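Local coordinates for protein cGAS/DncV-like nucleotidyltransferase in E. coli homolog (Elizabethkingia meningoseptica ATCC 13253 = NBRC 12535, PDB 6E0O) that synthesises cyclic dinucleotide second messengers as the cGAS/DncV-like nucleotidyltransferase of a CBASS system that protects bacteria against phage infection, at residues I27-A32 with N111-S116; E100-T105 with Y160-K165; I219-Y224 with F264-N269; N254-E259 with R273-A278. All blocks are in the same frame, centred on the assembly; numbering follows the deposited sequence.

Contact 1: I27-A32 with N111-S116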
loop_
_atom_site.group_PDB
_atom_site.type_symbol
_atom_site.label_atom_id
_atom_site.label_comp_id
_atom_site.label_asym_id
_atom_site.label_seq_id
_atom_site.Cartn_x
_atom_site.Cartn_y
_atom_site.Cartn_z
ATOM N N ILE A 27 -17.061 -2.898 -2.555
ATOM C CA ILE A 27 -17.155 -2.138 -1.311
ATOM C C ILE A 27 -18.588 -2.150 -0.783
ATOM O O ILE A 27 -18.827 -2.371 0.412
ATOM C CB ILE A 27 -16.603 -0.712 -1.491
ATOM C CG1 ILE A 27 -15.103 -0.754 -1.798
ATOM C CG2 ILE A 27 -16.876 0.123 -0.247
ATOM C CD1 ILE A 27 -14.544 0.567 -2.245
ATOM N N THR A 28 -19.564 -1.924 -1.664
ATOM C CA THR A 28 -20.961 -1.903 -1.240
ATOM C C THR A 28 -21.377 -3.237 -0.637
ATOM O O THR A 28 -21.979 -3.287 0.445
ATOM C CB THR A 28 -21.850 -1.552 -2.434
ATOM O OG1 THR A 28 -21.526 -0.225 -2.875
ATOM C CG2 THR A 28 -23.337 -1.640 -2.073
ATOM N N GLN A 29 -21.098 -4.331 -1.342
ATOM C CA GLN A 29 -21.554 -5.635 -0.883
ATOM C C GLN A 29 -20.871 -6.026 0.416
ATOM O O GLN A 29 -21.517 -6.548 1.332
ATOM C CB GLN A 29 -21.288 -6.692 -1.946
ATOM C CG GLN A 29 -22.138 -6.553 -3.186
ATOM C CD GLN A 29 -21.777 -7.590 -4.226
ATOM O OE1 GLN A 29 -21.483 -8.733 -3.887
ATOM N NE2 GLN A 29 -21.764 -7.192 -5.490
ATOM N N ILE A 30 -19.558 -5.818 0.500
ATOM C CA ILE A 30 -18.819 -6.207 1.695
ATOM C C ILE A 30 -19.244 -5.355 2.879
ATOM O O ILE A 30 -19.431 -5.860 3.992
ATOM C CB ILE A 30 -17.302 -6.170 1.429
ATOM C CG1 ILE A 30 -16.979 -7.369 0.526
ATOM C CG2 ILE A 30 -16.540 -6.198 2.729
ATOM C CD1 ILE A 30 -15.661 -7.306 -0.143
ATOM N N THR A 31 -19.406 -4.050 2.663
ATOM C CA THR A 31 -19.851 -3.178 3.739
ATOM C C THR A 31 -21.179 -3.656 4.314
ATOM O O THR A 31 -21.334 -3.732 5.536
ATOM C CB THR A 31 -19.943 -1.743 3.228
ATOM O OG1 THR A 31 -18.633 -1.284 2.867
ATOM C CG2 THR A 31 -20.515 -0.827 4.281
ATOM N N ALA A 32 -22.133 -4.021 3.448
ATOM C CA ALA A 32 -23.431 -4.481 3.939
ATOM C C ALA A 32 -23.272 -5.740 4.787
ATOM O O ALA A 32 -23.882 -5.863 5.855
ATOM C CB ALA A 32 -24.388 -4.719 2.768
ATOM N N ASN A 111 -21.489 -15.718 5.684
ATOM C CA ASN A 111 -22.944 -15.804 5.642
ATOM C C ASN A 111 -23.488 -15.255 4.338
ATOM O O ASN A 111 -24.540 -15.710 3.878
ATOM C CB ASN A 111 -23.573 -15.041 6.805
ATOM C CG ASN A 111 -23.419 -15.754 8.112
ATOM O OD1 ASN A 111 -23.231 -16.969 8.143
ATOM N ND2 ASN A 111 -23.511 -15.010 9.207
ATOM N N VAL A 112 -22.788 -14.291 3.736
ATOM C CA VAL A 112 -23.220 -13.632 2.502
ATOM C C VAL A 112 -22.520 -14.201 1.282
ATOM O O VAL A 112 -23.156 -14.486 0.269
ATOM C CB VAL A 112 -22.994 -12.108 2.601
ATOM C CG1 VAL A 112 -23.240 -11.435 1.243
ATOM C CG2 VAL A 112 -23.874 -11.513 3.683
ATOM N N PHE A 113 -21.202 -14.346 1.348
ATOM C CA PHE A 113 -20.398 -14.681 0.179
ATOM C C PHE A 113 -20.000 -16.147 0.125
ATOM O O PHE A 113 -19.328 -16.552 -0.832
ATOM C CB PHE A 113 -19.146 -13.798 0.141
ATOM C CG PHE A 113 -19.445 -12.333 0.130
ATOM C CD1 PHE A 113 -19.904 -11.730 -1.016
ATOM C CD2 PHE A 113 -19.263 -11.557 1.261
ATOM C CE1 PHE A 113 -20.179 -10.380 -1.037
ATOM C CE2 PHE A 113 -19.536 -10.203 1.246
ATOM C CZ PHE A 113 -20.004 -9.622 0.101
ATOM N N THR A 114 -20.385 -16.931 1.135
ATOM C CA THR A 114 -20.187 -18.376 1.207
ATOM C C THR A 114 -18.815 -18.798 0.701
ATOM O O THR A 114 -17.797 -18.442 1.307
ATOM C CB THR A 114 -21.351 -19.135 0.547
ATOM O OG1 THR A 114 -21.338 -18.966 -0.875
ATOM C CG2 THR A 114 -22.696 -18.640 1.093
ATOM N N THR A 115 -18.772 -19.547 -0.399
ATOM C CA THR A 115 -17.542 -20.199 -0.826
ATOM C C THR A 115 -16.500 -19.234 -1.370
ATOM O O THR A 115 -15.362 -19.656 -1.594
ATOM C CB THR A 115 -17.868 -21.265 -1.873
ATOM O OG1 THR A 115 -18.568 -20.654 -2.966
ATOM C CG2 THR A 115 -18.732 -22.357 -1.263
ATOM N N SER A 116 -16.848 -17.965 -1.584
ATOM C CA SER A 116 -15.868 -16.971 -2.000
ATOM C C SER A 116 -14.985 -16.475 -0.861
ATOM O O SER A 116 -14.031 -15.734 -1.118
ATOM C CB SER A 116 -16.573 -15.767 -2.627
ATOM O OG SER A 116 -17.290 -16.133 -3.797
#
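The ring of F113, at the end of helix 98-113, packs against Q29 and I30 on helix 21-38. From CB of F113, CG stands anti to the carbonyl carbon (chi1 -57°), which sends the ring out from its own helix to meet the other. One face lies under a neighbour in sequence, V112 CG1, which sits 3.7 Å above the plane and over the ring centre. The far rim does the touching across the contact. On one flank, CE1 comes 3.5 Å from Q29 OE1, which lies near the ring plane and so meets the aromatic edge rather than the pi cloud; CE1 also lies beside Q29 CB. On the other flank, CE2 is 3.9 Å from I30 CG1. CZ, at the tip, reaches the backbone of the facing helix and stands 3.6 Å from Q29 O, while I30 CG1 lies 3.8 Å from the same CZ and approaches it obliquely. The tip thus meets two successive residues of one helical turn, with apolar packing from I30 and, from Q29, both its CB and, at the ring edge, its amide oxygen. The amide plane of Q29 is only 21° from the ring plane, and its OE1 accepts a hydrogen bond from R132. In the nucleotidyltransferase core the two helices are joined further by F113 and V112 touching A33, and the sheet lies next to them: I30 touches A135 and V137 of strand 135-147, and I30 and F113 touch V126 of strand 124-126.

Contact 2: E100-T105 with Y160-K165; sequences ELKADT and YSDDNK
K102 of helix 98-113 reaches across to D162 in a beta hairpin, where a type I turn from S161 to N164 joins strands 152-160 and 166-169. The close part of the contact is this one salt bridge. K102 leaves its helix with CG anti to the backbone N (chi1 -174°) and stays extended to its tip, which carries NZ to 2.9 Å from D162 OD1. The ammonium arrives from above the carboxylate plane, 51° out of it. Although K102 is buried, its charge is well provided for: NZ also donates to K120 O and to a water 2.9 Å away, and that water lies 2.8 Å from Y160 O, close to the start of the turn. D162 is shared as well, its OD2 forming a salt bridge with R119, so the carboxylate lies between two cations and would probably be kept ionised. The backbone of D162 bonds to N121, a residue expected to bind ATP, and N121 OD1 accepts from D163 N; the turn that receives K102 therefore probably helps to position this part of the nucleotide site. The far side of the turn is looser. D163, N164 and K165 are exposed and have no contact with the helix segment. Bonds within the turn include N164 N to S161 O, and K165 N donates to S161 OG at 3.0 Å, with an angle of 150° at the hydrogen.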
loop_
_atom_site.group_PDB
_atom_site.type_symbol
_atom_site.label_atom_id
_atom_site.label_comp_id
_atom_site.label_asym_id
_atom_site.label_seq_id
_atom_site.Cartn_x
_atom_site.Cartn_y
_atom_site.Cartn_z
ATOM N N GLU A 100 -11.397 -13.539 18.300
ATOM C CA GLU A 100 -12.850 -13.499 18.178
ATOM C C GLU A 100 -13.273 -12.508 17.104
ATOM O O GLU A 100 -14.190 -12.783 16.325
ATOM C CB GLU A 100 -13.473 -13.089 19.510
ATOM C CG GLU A 100 -13.258 -14.012 20.670
ATOM C CD GLU A 100 -13.744 -13.370 21.963
ATOM O OE1 GLU A 100 -12.908 -12.816 22.712
ATOM O OE2 GLU A 100 -14.969 -13.376 22.203
ATOM N N LEU A 101 -12.634 -11.333 17.067
ATOM C CA LEU A 101 -12.969 -10.349 16.040
ATOM C C LEU A 101 -12.785 -10.933 14.644
ATOM O O LEU A 101 -13.667 -10.809 13.790
ATOM C CB LEU A 101 -12.124 -9.087 16.199
ATOM C CG LEU A 101 -12.350 -8.029 15.116
ATOM C CD1 LEU A 101 -13.767 -7.476 15.150
ATOM C CD2 LEU A 101 -11.338 -6.900 15.264
ATOM N N LYS A 102 -11.640 -11.569 14.392
ATOM C CA LYS A 102 -11.378 -12.068 13.048
ATOM C C LYS A 102 -12.322 -13.209 12.701
ATOM O O LYS A 102 -12.804 -13.300 11.567
ATOM C CB LYS A 102 -9.910 -12.468 12.906
ATOM C CG LYS A 102 -9.535 -12.860 11.494
ATOM C CD LYS A 102 -8.039 -12.954 11.309
ATOM C CE LYS A 102 -7.669 -13.337 9.895
ATOM N NZ LYS A 102 -6.202 -13.513 9.769
ATOM N N ALA A 103 -12.603 -14.088 13.664
ATOM C CA ALA A 103 -13.550 -15.173 13.417
ATOM C C ALA A 103 -14.947 -14.634 13.132
ATOM O O ALA A 103 -15.645 -15.129 12.242
ATOM C CB ALA A 103 -13.588 -16.124 14.612
ATOM N N ASP A 104 -15.372 -13.618 13.880
ATOM C CA ASP A 104 -16.690 -13.035 13.658
ATOM C C ASP A 104 -16.753 -12.330 12.310
ATOM O O ASP A 104 -17.788 -12.356 11.633
ATOM C CB ASP A 104 -17.012 -12.056 14.786
ATOM C CG ASP A 104 -17.301 -12.747 16.106
ATOM O OD1 ASP A 104 -17.416 -13.997 16.139
ATOM O OD2 ASP A 104 -17.409 -12.028 17.121
ATOM N N THR A 105 -15.647 -11.698 11.907
ATOM C CA THR A 105 -15.577 -11.058 10.598
ATOM C C THR A 105 -15.703 -12.098 9.496
ATOM O O THR A 105 -16.457 -11.917 8.536
ATOM C CB THR A 105 -14.255 -10.297 10.471
ATOM O OG1 THR A 105 -14.167 -9.305 11.494
ATOM C CG2 THR A 105 -14.166 -9.604 9.128
ATOM N N TYR A 160 -3.414 -8.751 14.360
ATOM C CA TYR A 160 -2.489 -9.856 14.528
ATOM C C TYR A 160 -2.633 -10.813 13.363
ATOM O O TYR A 160 -3.746 -11.111 12.933
ATOM C CB TYR A 160 -2.742 -10.562 15.854
ATOM C CG TYR A 160 -2.569 -9.601 17.006
ATOM C CD1 TYR A 160 -3.612 -8.776 17.415
ATOM C CD2 TYR A 160 -1.350 -9.480 17.652
ATOM C CE1 TYR A 160 -3.451 -7.882 18.454
ATOM C CE2 TYR A 160 -1.178 -8.591 18.695
ATOM C CZ TYR A 160 -2.233 -7.795 19.094
ATOM O OH TYR A 160 -2.067 -6.903 20.130
ATOM N N SER A 161 -1.499 -11.273 12.848
ATOM C CA SER A 161 -1.523 -12.274 11.800
ATOM C C SER A 161 -1.741 -13.653 12.412
ATOM O O SER A 161 -1.523 -13.872 13.607
ATOM C CB SER A 161 -0.212 -12.256 11.021
ATOM O OG SER A 161 0.860 -12.698 11.831
ATOM N N ASP A 162 -2.169 -14.597 11.568
ATOM C CA ASP A 162 -2.387 -15.957 12.039
ATOM C C ASP A 162 -1.079 -16.600 12.496
ATOM O O ASP A 162 -1.100 -17.512 13.326
ATOM C CB ASP A 162 -3.074 -16.789 10.959
ATOM C CG ASP A 162 -4.542 -16.435 10.795
ATOM O OD1 ASP A 162 -5.015 -15.489 11.465
ATOM O OD2 ASP A 162 -5.220 -17.102 9.989
ATOM N N ASP A 163 0.067 -16.144 11.984
ATOM C CA ASP A 163 1.360 -16.611 12.484
ATOM C C ASP A 163 1.910 -15.740 13.620
ATOM O O ASP A 163 3.122 -15.756 13.876
ATOM C CB ASP A 163 2.372 -16.826 11.351
ATOM C CG ASP A 163 2.815 -15.548 10.684
ATOM O OD1 ASP A 163 2.092 -14.542 10.736
ATOM O OD2 ASP A 163 3.909 -15.564 10.077
ATOM N N ASN A 164 1.037 -14.989 14.297
ATOM C CA ASN A 164 1.235 -14.391 15.632
ATOM C C ASN A 164 1.976 -13.063 15.630
ATOM O O ASN A 164 2.355 -12.583 16.712
ATOM C CB ASN A 164 1.863 -15.368 16.633
ATOM C CG ASN A 164 0.917 -16.507 16.997
ATOM O OD1 ASN A 164 -0.302 -16.319 17.088
ATOM N ND2 ASN A 164 1.470 -17.698 17.186
ATOM N N LYS A 165 2.145 -12.430 14.476
ATOM C CA LYS A 165 2.812 -11.141 14.424
ATOM C C LYS A 165 1.825 -10.035 14.749
ATOM O O LYS A 165 0.665 -10.077 14.332
ATOM C CB LYS A 165 3.398 -10.893 13.038
ATOM C CG LYS A 165 4.468 -11.891 12.663
ATOM C CD LYS A 165 5.233 -11.475 11.432
ATOM C CE LYS A 165 4.515 -11.888 10.175
ATOM N NZ LYS A 165 5.427 -11.756 9.002
HETATM O O HOH W 1 -5.237 -10.952 10.569
#

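Contact 3: I219-Y224 with F264-N269; sequences IECLVY and FWLFSN
The backbones of C221 and L266 run close, their CA atoms 7.2 Å apart, where helix 216-224 faces the loop between helices 236-252 and 275-289. This is core packing of the mainly helical C-terminal half of the enzyme, a loop laid against a helix, and no hydrogen bond crosses it. L266 makes most of the contact: its CG stands anti to the backbone N (chi1 -177°), both its methyls touch C221 CB, and CD2 reaches on to L222. CD1 presses on C221, coming 3.6 Å from C221 CB and lying beside C221 SG. CD2 lies between two neighbours on the helix, 3.8 Å from C221 CB and 3.9 Å from L222 CD2, and the leucine chains of L222 and L266 cross at about a right angle. F267 follows with a lighter touch, its ring held against L266 within the loop: L266 CG sits 4.1 Å above the ring plane, over its centre. F218, one turn earlier on the helix, packs on both L266 and F267, while L222 also touches A278 of helix 275-289. Next to these, L222 CD2 meets F267 CZ obliquely, at 4.2 Å.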
loop_
_atom_site.group_PDB
_atom_site.type_symbol
_atom_site.label_atom_id
_atom_site.label_comp_id
_atom_site.label_asym_id
_atom_site.label_seq_id
_atom_site.Cartn_x
_atom_site.Cartn_y
_atom_site.Cartn_z
ATOM N N ILE A 219 8.189 0.294 -2.127
ATOM C CA ILE A 219 8.444 1.196 -3.250
ATOM C C ILE A 219 7.944 2.601 -2.922
ATOM O O ILE A 219 8.641 3.599 -3.142
ATOM C CB ILE A 219 7.805 0.645 -4.539
ATOM C CG1 ILE A 219 8.492 -0.657 -4.955
ATOM C CG2 ILE A 219 7.848 1.691 -5.657
ATOM C CD1 ILE A 219 7.839 -1.356 -6.137
ATOM N N GLU A 220 6.719 2.694 -2.391
ATOM C CA GLU A 220 6.159 3.999 -2.061
ATOM C C GLU A 220 7.047 4.750 -1.086
ATOM O O GLU A 220 7.274 5.958 -1.248
ATOM C CB GLU A 220 4.758 3.838 -1.481
ATOM C CG GLU A 220 3.736 3.454 -2.531
ATOM C CD GLU A 220 2.350 3.254 -1.983
ATOM O OE1 GLU A 220 1.828 4.131 -1.264
ATOM O OE2 GLU A 220 1.784 2.195 -2.290
ATOM N N CYS A 221 7.568 4.052 -0.072
ATOM C CA CYS A 221 8.424 4.707 0.911
ATOM C C CYS A 221 9.759 5.119 0.302
ATOM O O CYS A 221 10.269 6.200 0.606
ATOM C CB CYS A 221 8.654 3.787 2.110
ATOM S SG CYS A 221 7.199 3.470 3.153
ATOM N N LEU A 222 10.350 4.270 -0.547
ATOM C CA LEU A 222 11.629 4.623 -1.157
ATOM C C LEU A 222 11.500 5.899 -1.975
ATOM O O LEU A 222 12.306 6.825 -1.832
ATOM C CB LEU A 222 12.134 3.495 -2.049
ATOM C CG LEU A 222 12.540 2.203 -1.343
ATOM C CD1 LEU A 222 12.783 1.117 -2.390
ATOM C CD2 LEU A 222 13.756 2.411 -0.474
ATOM N N VAL A 223 10.503 5.961 -2.861
ATOM C CA VAL A 223 10.364 7.141 -3.706
ATOM C C VAL A 223 10.024 8.363 -2.859
ATOM O O VAL A 223 10.420 9.486 -3.193
ATOM C CB VAL A 223 9.337 6.886 -4.826
ATOM C CG1 VAL A 223 9.247 8.085 -5.742
ATOM C CG2 VAL A 223 9.705 5.640 -5.623
ATOM N N TYR A 224 9.306 8.163 -1.756
ATOM C CA TYR A 224 8.909 9.265 -0.893
ATOM C C TYR A 224 10.121 10.012 -0.357
ATOM O O TYR A 224 10.050 11.224 -0.121
ATOM C CB TYR A 224 8.055 8.731 0.275
ATOM C CG TYR A 224 7.566 9.831 1.190
ATOM C CD1 TYR A 224 6.476 10.606 0.835
ATOM C CD2 TYR A 224 8.210 10.123 2.385
ATOM C CE1 TYR A 224 6.041 11.637 1.644
ATOM C CE2 TYR A 224 7.779 11.145 3.193
ATOM C CZ TYR A 224 6.697 11.892 2.822
ATOM O OH TYR A 224 6.272 12.915 3.632
ATOM N N PHE A 264 7.843 6.781 11.628
ATOM C CA PHE A 264 8.748 5.684 11.922
ATOM C C PHE A 264 9.718 5.527 10.766
ATOM O O PHE A 264 9.459 5.973 9.646
ATOM C CB PHE A 264 7.955 4.417 12.218
ATOM C CG PHE A 264 7.091 4.562 13.426
ATOM C CD1 PHE A 264 7.632 4.421 14.689
ATOM C CD2 PHE A 264 5.759 4.905 13.308
ATOM C CE1 PHE A 264 6.860 4.583 15.813
ATOM C CE2 PHE A 264 4.975 5.071 14.433
ATOM C CZ PHE A 264 5.527 4.913 15.686
ATOM N N TRP A 265 10.856 4.920 11.076
ATOM C CA TRP A 265 11.907 4.727 10.098
ATOM C C TRP A 265 11.568 3.565 9.176
ATOM O O TRP A 265 11.046 2.537 9.612
ATOM C CB TRP A 265 13.224 4.398 10.798
ATOM C CG TRP A 265 13.808 5.473 11.647
ATOM C CD1 TRP A 265 14.020 5.420 12.996
ATOM C CD2 TRP A 265 14.283 6.753 11.216
ATOM N NE1 TRP A 265 14.592 6.588 13.429
ATOM C CE2 TRP A 265 14.767 7.423 12.358
ATOM C CE3 TRP A 265 14.352 7.398 9.979
ATOM C CZ2 TRP A 265 15.301 8.711 12.300
ATOM C CZ3 TRP A 265 14.878 8.678 9.924
ATOM C CH2 TRP A 265 15.351 9.316 11.076
ATOM N N LEU A 266 11.925 3.710 7.902
ATOM C CA LEU A 266 11.717 2.624 6.951
ATOM C C LEU A 266 12.567 1.417 7.309
ATOM O O LEU A 266 12.094 0.275 7.250
ATOM C CB LEU A 266 12.043 3.106 5.543
ATOM C CG LEU A 266 11.792 2.096 4.430
ATOM C CD1 LEU A 266 10.358 1.622 4.401
ATOM C CD2 LEU A 266 12.191 2.699 3.077
ATOM N N PHE A 267 13.824 1.643 7.666
ATOM C CA PHE A 267 14.750 0.558 7.992
ATOM C C PHE A 267 14.847 0.363 9.503
ATOM O O PHE A 267 15.908 0.214 10.087
ATOM C CB PHE A 267 16.094 0.805 7.315
ATOM C CG PHE A 267 15.958 0.929 5.821
ATOM C CD1 PHE A 267 15.572 -0.169 5.062
ATOM C CD2 PHE A 267 16.146 2.140 5.177
ATOM C CE1 PHE A 267 15.409 -0.065 3.692
ATOM C CE2 PHE A 267 15.975 2.250 3.808
ATOM C CZ PHE A 267 15.605 1.141 3.067
ATOM N N SER A 268 13.672 0.340 10.130
ATOM C CA SER A 268 13.530 0.074 11.554
ATOM C C SER A 268 13.878 -1.373 11.875
ATOM O O SER A 268 13.762 -2.266 11.033
ATOM C CB SER A 268 12.079 0.326 11.955
ATOM O OG SER A 268 11.732 -0.350 13.138
ATOM N N ASN A 269 14.301 -1.603 13.118
ATOM C CA ASN A 269 14.581 -2.975 13.537
ATOM C C ASN A 269 13.313 -3.811 13.699
ATOM O O ASN A 269 13.412 -5.008 13.975
ATOM C CB ASN A 269 15.478 -3.022 14.781
ATOM C CG ASN A 269 14.959 -2.182 15.912
ATOM O OD1 ASN A 269 13.761 -1.949 16.029
ATOM N ND2 ASN A 269 15.867 -1.725 16.772
#

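Contact 4: N254-E259 with R273-A278; sequences NADYTE and RTRQDA
R275, in the first turn of helix 275-289, grips the backbone of A255, with N254 over a face of its guanidinium and D256 at its edge. The segment enters through R273, whose NH2 is bonded to N212 O. T274 follows as the N-cap: its OG1 accepts from D277 N at 3.0 Å, and T274 N donates back to D277 OD2, a capping box that fixes the helix start. R275 then points across, its chain extended from CG to NE, and NE and NH2 both donate to A255 O, at 2.8 and 3.0 Å. The oxygen lies in the guanidinium plane, but both nitrogens reach it from the same face of its carbonyl plane. N254 OD1 sits 3.5 Å from R275 CZ, while D256 OD1 adds a longer salt bridge, 3.4 Å from R275 NH2. N254, with positive phi, is the C-prime residue of the Schellman motif that ends helix 236-252, which places the guanidinium at that helix terminus. Further along, A278 touches M251 of helix 236-252 and F218 and L222 of helix 216-224.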
loop_
_atom_site.group_PDB
_atom_site.type_symbol
_atom_site.label_atom_id
_atom_site.label_comp_id
_atom_site.label_asym_id
_atom_site.label_seq_id
_atom_site.Cartn_x
_atom_site.Cartn_y
_atom_site.Cartn_z
ATOM N N ASN A 254 23.810 4.291 3.302
ATOM C CA ASN A 254 23.286 3.988 4.633
ATOM C C ASN A 254 22.270 5.037 5.085
ATOM O O ASN A 254 22.231 5.432 6.248
ATOM C CB ASN A 254 24.467 3.872 5.608
ATOM C CG ASN A 254 24.103 3.246 6.926
ATOM O OD1 ASN A 254 23.118 2.504 7.042
ATOM N ND2 ASN A 254 24.919 3.525 7.942
ATOM N N ALA A 255 21.424 5.481 4.160
ATOM C CA ALA A 255 20.531 6.592 4.449
ATOM C C ALA A 255 19.415 6.202 5.417
ATOM O O ALA A 255 18.942 5.064 5.446
ATOM C CB ALA A 255 19.902 7.122 3.164
ATOM N N ASP A 256 18.982 7.179 6.205
ATOM C CA ASP A 256 17.881 7.004 7.153
ATOM C C ASP A 256 16.587 7.494 6.514
ATOM O O ASP A 256 16.208 8.656 6.638
ATOM C CB ASP A 256 18.168 7.755 8.450
ATOM C CG ASP A 256 19.316 7.161 9.224
ATOM O OD1 ASP A 256 19.448 5.923 9.227
ATOM O OD2 ASP A 256 20.084 7.937 9.828
ATOM N N TYR A 257 15.916 6.597 5.804
ATOM C CA TYR A 257 14.639 6.890 5.176
ATOM C C TYR A 257 13.508 6.741 6.186
ATOM O O TYR A 257 13.537 5.874 7.061
ATOM C CB TYR A 257 14.415 5.897 4.032
ATOM C CG TYR A 257 15.045 6.258 2.703
ATOM C CD1 TYR A 257 16.087 7.173 2.603
ATOM C CD2 TYR A 257 14.567 5.684 1.532
ATOM C CE1 TYR A 257 16.622 7.510 1.364
ATOM C CE2 TYR A 257 15.090 6.015 0.309
ATOM C CZ TYR A 257 16.111 6.921 0.225
ATOM O OH TYR A 257 16.592 7.221 -1.023
ATOM N N THR A 258 12.483 7.565 6.030
ATOM C CA THR A 258 11.264 7.398 6.809
ATOM C C THR A 258 10.228 6.611 6.009
ATOM O O THR A 258 10.283 6.527 4.780
ATOM C CB THR A 258 10.656 8.746 7.222
ATOM O OG1 THR A 258 10.082 9.388 6.080
ATOM C CG2 THR A 258 11.687 9.672 7.837
ATOM N N GLU A 259 9.256 6.043 6.718
ATOM C CA GLU A 259 8.024 5.628 6.068
ATOM C C GLU A 259 7.314 6.871 5.554
ATOM O O GLU A 259 7.615 7.990 5.965
ATOM C CB GLU A 259 7.153 4.835 7.046
ATOM C CG GLU A 259 7.816 3.511 7.444
ATOM C CD GLU A 259 6.971 2.600 8.307
ATOM O OE1 GLU A 259 5.947 3.051 8.843
ATOM O OE2 GLU A 259 7.337 1.415 8.453
ATOM N N ARG A 273 12.822 -5.923 5.901
ATOM C CA ARG A 273 13.354 -5.442 4.628
ATOM C C ARG A 273 14.585 -4.577 4.878
ATOM O O ARG A 273 14.732 -3.952 5.930
ATOM C CB ARG A 273 12.291 -4.699 3.811
ATOM C CG ARG A 273 11.275 -5.652 3.131
ATOM C CD ARG A 273 10.726 -5.133 1.784
ATOM N NE ARG A 273 10.064 -6.204 1.028
ATOM C CZ ARG A 273 8.829 -6.638 1.262
ATOM N NH1 ARG A 273 8.104 -6.082 2.222
ATOM N NH2 ARG A 273 8.317 -7.630 0.537
ATOM N N THR A 274 15.494 -4.572 3.914
ATOM C CA THR A 274 16.795 -3.956 4.108
ATOM C C THR A 274 17.136 -2.987 2.982
ATOM O O THR A 274 16.538 -2.999 1.903
ATOM C CB THR A 274 17.897 -5.022 4.137
ATOM O OG1 THR A 274 18.037 -5.546 2.808
ATOM C CG2 THR A 274 17.571 -6.155 5.116
ATOM N N ARG A 275 18.143 -2.150 3.252
ATOM C CA ARG A 275 18.679 -1.283 2.211
ATOM C C ARG A 275 19.232 -2.088 1.043
ATOM O O ARG A 275 19.181 -1.629 -0.104
ATOM C CB ARG A 275 19.759 -0.376 2.792
ATOM C CG ARG A 275 19.231 0.637 3.794
ATOM C CD ARG A 275 20.351 1.460 4.382
ATOM N NE ARG A 275 19.899 2.386 5.412
ATOM C CZ ARG A 275 19.652 2.049 6.673
ATOM N NH1 ARG A 275 19.792 0.794 7.069
ATOM N NH2 ARG A 275 19.254 2.965 7.539
ATOM N N GLN A 276 19.775 -3.276 1.313
ATOM C CA GLN A 276 20.281 -4.118 0.239
ATOM C C GLN A 276 19.158 -4.544 -0.699
ATOM O O GLN A 276 19.350 -4.602 -1.922
ATOM C CB GLN A 276 20.996 -5.323 0.835
ATOM C CG GLN A 276 21.507 -6.291 -0.206
ATOM C CD GLN A 276 22.500 -5.670 -1.166
ATOM O OE1 GLN A 276 23.385 -4.893 -0.778
ATOM N NE2 GLN A 276 22.376 -6.029 -2.437
ATOM N N ASP A 277 17.978 -4.855 -0.151
ATOM C CA ASP A 277 16.831 -5.163 -1.002
ATOM C C ASP A 277 16.542 -4.008 -1.953
ATOM O O ASP A 277 16.303 -4.209 -3.148
ATOM C CB ASP A 277 15.583 -5.414 -0.151
ATOM C CG ASP A 277 15.675 -6.655 0.703
ATOM O OD1 ASP A 277 16.404 -7.592 0.314
ATOM O OD2 ASP A 277 15.015 -6.687 1.771
ATOM N N ALA A 278 16.534 -2.786 -1.422
ATOM C CA ALA A 278 16.257 -1.613 -2.242
ATOM C C ALA A 278 17.362 -1.373 -3.265
ATOM O O ALA A 278 17.081 -1.014 -4.412
ATOM C CB ALA A 278 16.102 -0.399 -1.336
#

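Contacts 1 and 2 both use helix 98-113, with segments that alternate along the chain, and lie about 19 Å apart, centre to centre; contacts 3 and 4 belong to the helical half and are nearly one unit, with centres about 6 Å apart. Those two touch directly, L266 N being 2.8 Å from Y257 O and F267 CE1 3.5 Å from R275 N. Contacts 1 and 3 lie on opposite sides of the chain centre, about 34 Å apart between centres, yet the magnesium ion is about 13 Å from the side chain of I30 and about 14 Å from that of C221. The nearest atoms of the bound nucleic acid are about 7 Å from contact 2, 8 Å from contact 4, 10 Å from contact 3 and 11 Å from contact 1.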